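Local coordinates for protein glucose dehydrogenase (Serratia sp. FS14, PDB 7CDY) that belongs to the glucose/sorbosone dehydrogenase family of beta-propeller proteins and carries a bound calcium ion, at residues Gln6-Leu11 with Lys42-Pro47; Gly10-Trp15 with Pro32-Leu37. One frame throughout, in Å; residues are numbered along the deposited sequence. Where two conformers were deposited one is given.

In the fold
Both contacts start from the broken strand 3-19, share Gly10 and Leu11, and reach consecutive strands of the same sheet, 43-44 in contact 1 and 34-39 in contact 2; their centres lie about 9 Å apart. Contact 1 is partly buried: Leu44 packs over the face of a glutamine amide and meets a methyl group of Leu11, and the polar link across it runs through water. Contact 2 lies at the surface and nearer the centre of the chain, where a salt bridge and a proline ring join the segments. Neither has a backbone hydrogen bond between its segments. The two are tied together by Ser45, which pairs with Leu37 through its backbone and holds Arg36 NE through its carbonyl.

Contact 1 (Gln6-Leu11 with Lys42-Pro47); sequences QLQDGL and KGLSPP
Leu44 meets Gln8 and Leu11 with different parts of its side chain. The Gln8 side chain crosses that of Leu44 at about a right angle, with Leu44 CB 3.8 Å from Gln8 OE1 and Leu44 CD2 4.0 Å from Gln8 NE2, so Leu44 lies over one face of the amide, CB nearest OE1 and CD2 nearest NE2. With CG anti to the backbone N (chi1 -177°), Gln8 reaches out toward Leu44, and a bend at chi2 turns its amide back to its own strand. There NE2 donates to Asp9 O at 3.0 Å, an almost straight bond (165°) lying in the amide plane, which fixes the amide's rotation and directs OE1 to a water. This water donates to Gln8 OE1 and accepts from Leu44 N, joining the segments where no direct hydrogen bond does. The buried Leu11 approaches obliquely, its CD2 3.8 Å from Leu44 CD2, and makes the apolar part of the contact. Trp38 and Arg36 of strand 34-39, the sheet neighbour of 43-44, pack against Gln8 and Leu44 respectively, while 6-11 pairs with strand 339-345, with bulges opposite Leu341 and Gly339.

Contact 2 (Gly10-Trp15 with Pro32-Leu37); sequences GLEHPW and PGRLRL
Glu12 and Pro32 bury nearly equal areas here, and Arg34 adds the charge that completes the contact. The Glu12 side chain stands fully extended, CG anti to its backbone N (chi1 -173°), and runs obliquely past the rim of the proline ring, whose CG corner is 3.7 Å from Glu12 CD. The neighbouring ring atom, CD, meets the main chain, 3.3 Å from Glu12 O. Pro32 therefore touches Glu12 at both its carbonyl and its carboxylate, and its ring also lies loosely beside His13 CB. The His13 imidazole is engaged away from this interface, with ND1 hydrogen-bonded to Asp335.

Beyond the ring, Arg34 NH2 donates to Glu12 OE2 at 2.9 Å in a salt bridge that is fairly straight (161°). It uses the anti lone pair of OE2, and the oxygen lies close to the guanidinium plane, so this is a monodentate bridge at the guanidinium edge. The two flat groups are turned 24° from each other. A water donates to the same OE2 at 2.7 Å and accepts from Arg34 NH1 at 3.0 Å, giving this oxygen a second donor and linking it to the other terminal nitrogen of Arg34. Arg34 is further anchored through NE by Glu30, whose carboxylate also accepts from Glu12 N and binds Arg36; this shared acid probably helps balance the two arginines.

Pro32 belongs to the connection of the antiparallel hairpin 26-30/34-39, with a classic bulge at Gly33-Arg34 opposite Glu30. The chain around His13 bonds to both Arg31 and Glu336, consistent with the beta-propeller closure in which an N-terminal strand joins the C-terminal blade before entering the first.

Contact 1 (Gln6-Leu11 with Lys42-Pro47)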
loop_
_atom_site.group_PDB
_atom_site.type_symbol
_atom_site.label_atom_id
_atom_site.label_comp_id
_atom_site.label_asym_id
_atom_site.label_seq_id
_atom_site.Cartn_x
_atom_site.Cartn_y
_atom_site.Cartn_z
ATOM N N GLN A 6 -7.209 -22.033 1.220
ATOM C CA GLN A 6 -8.114 -21.045 0.647
ATOM C C GLN A 6 -9.262 -20.837 1.622
ATOM O O GLN A 6 -10.047 -21.758 1.872
ATOM C CB GLN A 6 -8.623 -21.518 -0.711
ATOM C CG GLN A 6 -9.593 -20.536 -1.345
ATOM C CD GLN A 6 -10.000 -20.943 -2.736
ATOM O OE1 GLN A 6 -9.170 -21.014 -3.642
ATOM N NE2 GLN A 6 -11.279 -21.215 -2.918
ATOM N N LEU A 7 -9.359 -19.637 2.189
ATOM C CA LEU A 7 -10.387 -19.342 3.178
ATOM C C LEU A 7 -11.656 -18.776 2.570
ATOM O O LEU A 7 -12.728 -18.913 3.172
ATOM C CB LEU A 7 -9.859 -18.341 4.209
ATOM C CG LEU A 7 -8.573 -18.716 4.943
ATOM C CD1 LEU A 7 -8.194 -17.623 5.928
ATOM C CD2 LEU A 7 -8.739 -20.058 5.651
ATOM N N GLN A 8 -11.564 -18.131 1.411
ATOM C CA GLN A 8 -12.716 -17.477 0.816
ATOM C C GLN A 8 -12.439 -17.267 -0.664
ATOM O O GLN A 8 -11.295 -17.014 -1.051
ATOM C CB GLN A 8 -12.989 -16.124 1.492
ATOM C CG GLN A 8 -14.229 -15.410 0.983
ATOM C CD GLN A 8 -15.495 -16.196 1.254
ATOM O OE1 GLN A 8 -15.737 -16.627 2.372
ATOM N NE2 GLN A 8 -16.308 -16.381 0.223
ATOM N N ASP A 9 -13.485 -17.367 -1.476
ATOM C CA ASP A 9 -13.420 -17.046 -2.896
ATOM C C ASP A 9 -14.491 -16.016 -3.243
ATOM O O ASP A 9 -15.142 -15.463 -2.349
ATOM C CB ASP A 9 -13.574 -18.315 -3.748
ATOM C CG ASP A 9 -14.945 -18.971 -3.593
ATOM O OD1 ASP A 9 -15.732 -18.577 -2.710
ATOM O OD2 ASP A 9 -15.237 -19.895 -4.374
ATOM N N GLY A 10 -14.672 -15.743 -4.531
ATOM C CA GLY A 10 -15.733 -14.845 -4.958
ATOM C C GLY A 10 -15.556 -13.396 -4.558
ATOM O O GLY A 10 -16.547 -12.674 -4.420
ATOM N N LEU A 11 -14.321 -12.947 -4.360
ATOM C CA LEU A 11 -14.048 -11.549 -4.050
ATOM C C LEU A 11 -13.638 -10.874 -5.348
ATOM O O LEU A 11 -12.691 -11.319 -5.996
ATOM C CB LEU A 11 -12.913 -11.443 -3.040
ATOM C CG LEU A 11 -13.213 -11.988 -1.645
ATOM C CD1 LEU A 11 -11.925 -12.306 -0.917
ATOM C CD2 LEU A 11 -14.069 -10.994 -0.855
ATOM N N LYS A 42 -18.344 -17.276 10.608
ATOM C CA LYS A 42 -19.466 -16.613 9.963
ATOM C C LYS A 42 -19.312 -16.455 8.453
ATOM O O LYS A 42 -20.275 -16.063 7.791
ATOM C CB LYS A 42 -19.734 -15.250 10.623
ATOM C CG LYS A 42 -20.002 -15.325 12.131
ATOM C CD LYS A 42 -19.897 -13.957 12.811
ATOM C CE LYS A 42 -18.469 -13.561 13.108
ATOM N NZ LYS A 42 -18.065 -12.273 12.465
ATOM N N GLY A 43 -18.141 -16.745 7.886
ATOM C CA GLY A 43 -17.996 -16.540 6.454
ATOM C C GLY A 43 -17.889 -15.061 6.097
ATOM O O GLY A 43 -17.497 -14.226 6.912
ATOM N N LEU A 44 -18.281 -14.738 4.870
ATOM C CA LEU A 44 -18.164 -13.390 4.319
ATOM C C LEU A 44 -19.481 -12.633 4.461
ATOM O O LEU A 44 -20.536 -13.132 4.047
ATOM C CB LEU A 44 -17.786 -13.490 2.843
ATOM C CG LEU A 44 -17.338 -12.220 2.122
ATOM C CD1 LEU A 44 -16.009 -11.714 2.660
ATOM C CD2 LEU A 44 -17.230 -12.495 0.635
ATOM N N SER A 45 -19.418 -11.417 5.023
ATOM C CA SER A 45 -20.619 -10.611 5.223
ATOM C C SER A 45 -21.111 -10.034 3.898
ATOM O O SER A 45 -20.360 -9.963 2.918
ATOM C CB SER A 45 -20.344 -9.417 6.146
ATOM O OG SER A 45 -19.529 -8.439 5.490
ATOM N N PRO A 46 -22.350 -9.547 3.859
ATOM C CA PRO A 46 -22.768 -8.666 2.766
ATOM C C PRO A 46 -21.952 -7.383 2.786
ATOM O O PRO A 46 -21.204 -7.123 3.740
ATOM C CB PRO A 46 -24.247 -8.376 3.095
ATOM C CG PRO A 46 -24.653 -9.451 4.054
ATOM C CD PRO A 46 -23.428 -9.742 4.850
ATOM N N PRO A 47 -22.062 -6.554 1.758
ATOM C CA PRO A 47 -21.335 -5.275 1.770
ATOM C C PRO A 47 -21.745 -4.412 2.956
ATOM O O PRO A 47 -22.930 -4.276 3.270
ATOM C CB PRO A 47 -21.736 -4.633 0.438
ATOM C CG PRO A 47 -22.119 -5.797 -0.443
ATOM C CD PRO A 47 -22.784 -6.768 0.489
HETATM O O HOH W 1 -18.832 -16.947 3.119
#

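Contact 2 (Gly10-Trp15 with Pro32-Leu37)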
loop_
_atom_site.group_PDB
_atom_site.type_symbol
_atom_site.label_atom_id
_atom_site.label_comp_id
_atom_site.label_asym_id
_atom_site.label_seq_id
_atom_site.Cartn_x
_atom_site.Cartn_y
_atom_site.Cartn_z
ATOM N N GLY A 10 -14.672 -15.743 -4.531
ATOM C CA GLY A 10 -15.733 -14.845 -4.958
ATOM C C GLY A 10 -15.556 -13.396 -4.558
ATOM O O GLY A 10 -16.547 -12.674 -4.420
ATOM N N LEU A 11 -14.321 -12.947 -4.360
ATOM C CA LEU A 11 -14.048 -11.549 -4.050
ATOM C C LEU A 11 -13.638 -10.874 -5.348
ATOM O O LEU A 11 -12.691 -11.319 -5.996
ATOM C CB LEU A 11 -12.913 -11.443 -3.040
ATOM C CG LEU A 11 -13.213 -11.988 -1.645
ATOM C CD1 LEU A 11 -11.925 -12.306 -0.917
ATOM C CD2 LEU A 11 -14.069 -10.994 -0.855
ATOM N N GLU A 12 -14.342 -9.817 -5.738
ATOM C CA GLU A 12 -14.076 -9.189 -7.035
ATOM C C GLU A 12 -12.919 -8.204 -6.898
ATOM O O GLU A 12 -13.082 -7.114 -6.331
ATOM C CB GLU A 12 -15.324 -8.507 -7.589
ATOM C CG GLU A 12 -15.111 -7.999 -9.012
ATOM C CD GLU A 12 -16.315 -7.290 -9.599
ATOM O OE1 GLU A 12 -16.284 -7.011 -10.820
ATOM O OE2 GLU A 12 -17.280 -7.007 -8.863
ATOM N N HIS A 13 -11.754 -8.581 -7.409
ATOM C CA HIS A 13 -10.552 -7.762 -7.320
ATOM C C HIS A 13 -10.320 -7.211 -5.906
ATOM O O HIS A 13 -10.303 -5.999 -5.693
ATOM C CB HIS A 13 -10.569 -6.650 -8.361
ATOM C CG HIS A 13 -10.539 -7.176 -9.763
ATOM N ND1 HIS A 13 -9.385 -7.645 -10.351
ATOM C CD2 HIS A 13 -11.528 -7.359 -10.671
ATOM C CE1 HIS A 13 -9.658 -8.070 -11.573
ATOM N NE2 HIS A 13 -10.951 -7.909 -11.792
ATOM N N PRO A 14 -10.164 -8.086 -4.922
ATOM C CA PRO A 14 -9.885 -7.609 -3.565
ATOM C C PRO A 14 -8.551 -6.883 -3.534
ATOM O O PRO A 14 -7.632 -7.192 -4.300
ATOM C CB PRO A 14 -9.847 -8.900 -2.740
ATOM C CG PRO A 14 -9.380 -9.945 -3.735
ATOM C CD PRO A 14 -10.016 -9.549 -5.046
ATOM N N TRP A 15 -8.454 -5.888 -2.656
ATOM C CA TRP A 15 -7.291 -5.006 -2.685
ATOM C C TRP A 15 -6.560 -4.939 -1.359
ATOM O O TRP A 15 -5.331 -4.945 -1.343
ATOM C CB TRP A 15 -7.707 -3.590 -3.120
ATOM C CG TRP A 15 -6.612 -2.787 -3.792
ATOM C CD1 TRP A 15 -6.325 -2.764 -5.128
ATOM C CD2 TRP A 15 -5.674 -1.909 -3.160
ATOM N NE1 TRP A 15 -5.267 -1.918 -5.369
ATOM C CE2 TRP A 15 -4.857 -1.368 -4.179
ATOM C CE3 TRP A 15 -5.464 -1.503 -1.840
ATOM C CZ2 TRP A 15 -3.831 -0.449 -3.911
ATOM C CZ3 TRP A 15 -4.454 -0.593 -1.576
ATOM C CH2 TRP A 15 -3.647 -0.075 -2.609
ATOM N N PRO A 32 -13.939 -2.652 -6.789
ATOM C CA PRO A 32 -15.118 -1.979 -7.356
ATOM C C PRO A 32 -15.883 -1.096 -6.380
ATOM O O PRO A 32 -16.674 -0.256 -6.833
ATOM C CB PRO A 32 -15.978 -3.144 -7.863
ATOM C CG PRO A 32 -15.002 -4.192 -8.183
ATOM C CD PRO A 32 -13.915 -4.080 -7.149
ATOM N N GLY A 33 -15.705 -1.269 -5.065
ATOM C CA GLY A 33 -16.243 -0.313 -4.112
ATOM C C GLY A 33 -16.975 -0.883 -2.915
ATOM O O GLY A 33 -17.838 -0.202 -2.356
ATOM N N ARG A 34 -16.649 -2.098 -2.484
ATOM C CA ARG A 34 -17.337 -2.727 -1.363
ATOM C C ARG A 34 -16.362 -3.098 -0.255
ATOM O O ARG A 34 -15.218 -3.486 -0.513
ATOM C CB ARG A 34 -18.075 -3.993 -1.802
ATOM C CG ARG A 34 -19.144 -3.733 -2.844
ATOM C CD ARG A 34 -19.766 -5.035 -3.327
ATOM N NE ARG A 34 -18.847 -5.878 -4.091
ATOM C CZ ARG A 34 -18.646 -5.778 -5.400
ATOM N NH1 ARG A 34 -19.277 -4.852 -6.102
ATOM N NH2 ARG A 34 -17.799 -6.600 -6.009
ATOM N N LEU A 35 -16.840 -2.982 0.987
ATOM C CA LEU A 35 -16.114 -3.408 2.175
ATOM C C LEU A 35 -16.859 -4.587 2.791
ATOM O O LEU A 35 -18.082 -4.533 2.953
ATOM C CB LEU A 35 -16.033 -2.265 3.192
ATOM C CG LEU A 35 -15.242 -2.547 4.475
ATOM C CD1 LEU A 35 -13.762 -2.654 4.168
ATOM C CD2 LEU A 35 -15.452 -1.433 5.485
ATOM N N ARG A 36 -16.127 -5.650 3.104
ATOM C CA ARG A 36 -16.691 -6.873 3.654
ATOM C C ARG A 36 -15.978 -7.221 4.952
ATOM O O ARG A 36 -14.850 -6.790 5.202
ATOM C CB ARG A 36 -16.534 -8.062 2.680
ATOM C CG ARG A 36 -16.689 -7.724 1.196
ATOM C CD ARG A 36 -18.129 -7.352 0.860
ATOM N NE ARG A 36 -19.015 -8.512 0.905
ATOM C CZ ARG A 36 -19.350 -9.241 -0.156
ATOM N NH1 ARG A 36 -18.874 -8.931 -1.355
ATOM N NH2 ARG A 36 -20.162 -10.280 -0.015
ATOM N N LEU A 37 -16.641 -8.026 5.779
ATOM C CA LEU A 37 -16.037 -8.603 6.973
ATOM C C LEU A 37 -16.062 -10.118 6.826
ATOM O O LEU A 37 -17.132 -10.704 6.623
ATOM C CB LEU A 37 -16.790 -8.181 8.237
ATOM C CG LEU A 37 -16.280 -8.749 9.570
ATOM C CD1 LEU A 37 -14.859 -8.322 9.875
ATOM C CD2 LEU A 37 -17.200 -8.333 10.709
HETATM O O HOH W 2 -18.240 -10.128 -4.252
HETATM O O HOH W 3 -19.108 -5.053 -9.114
#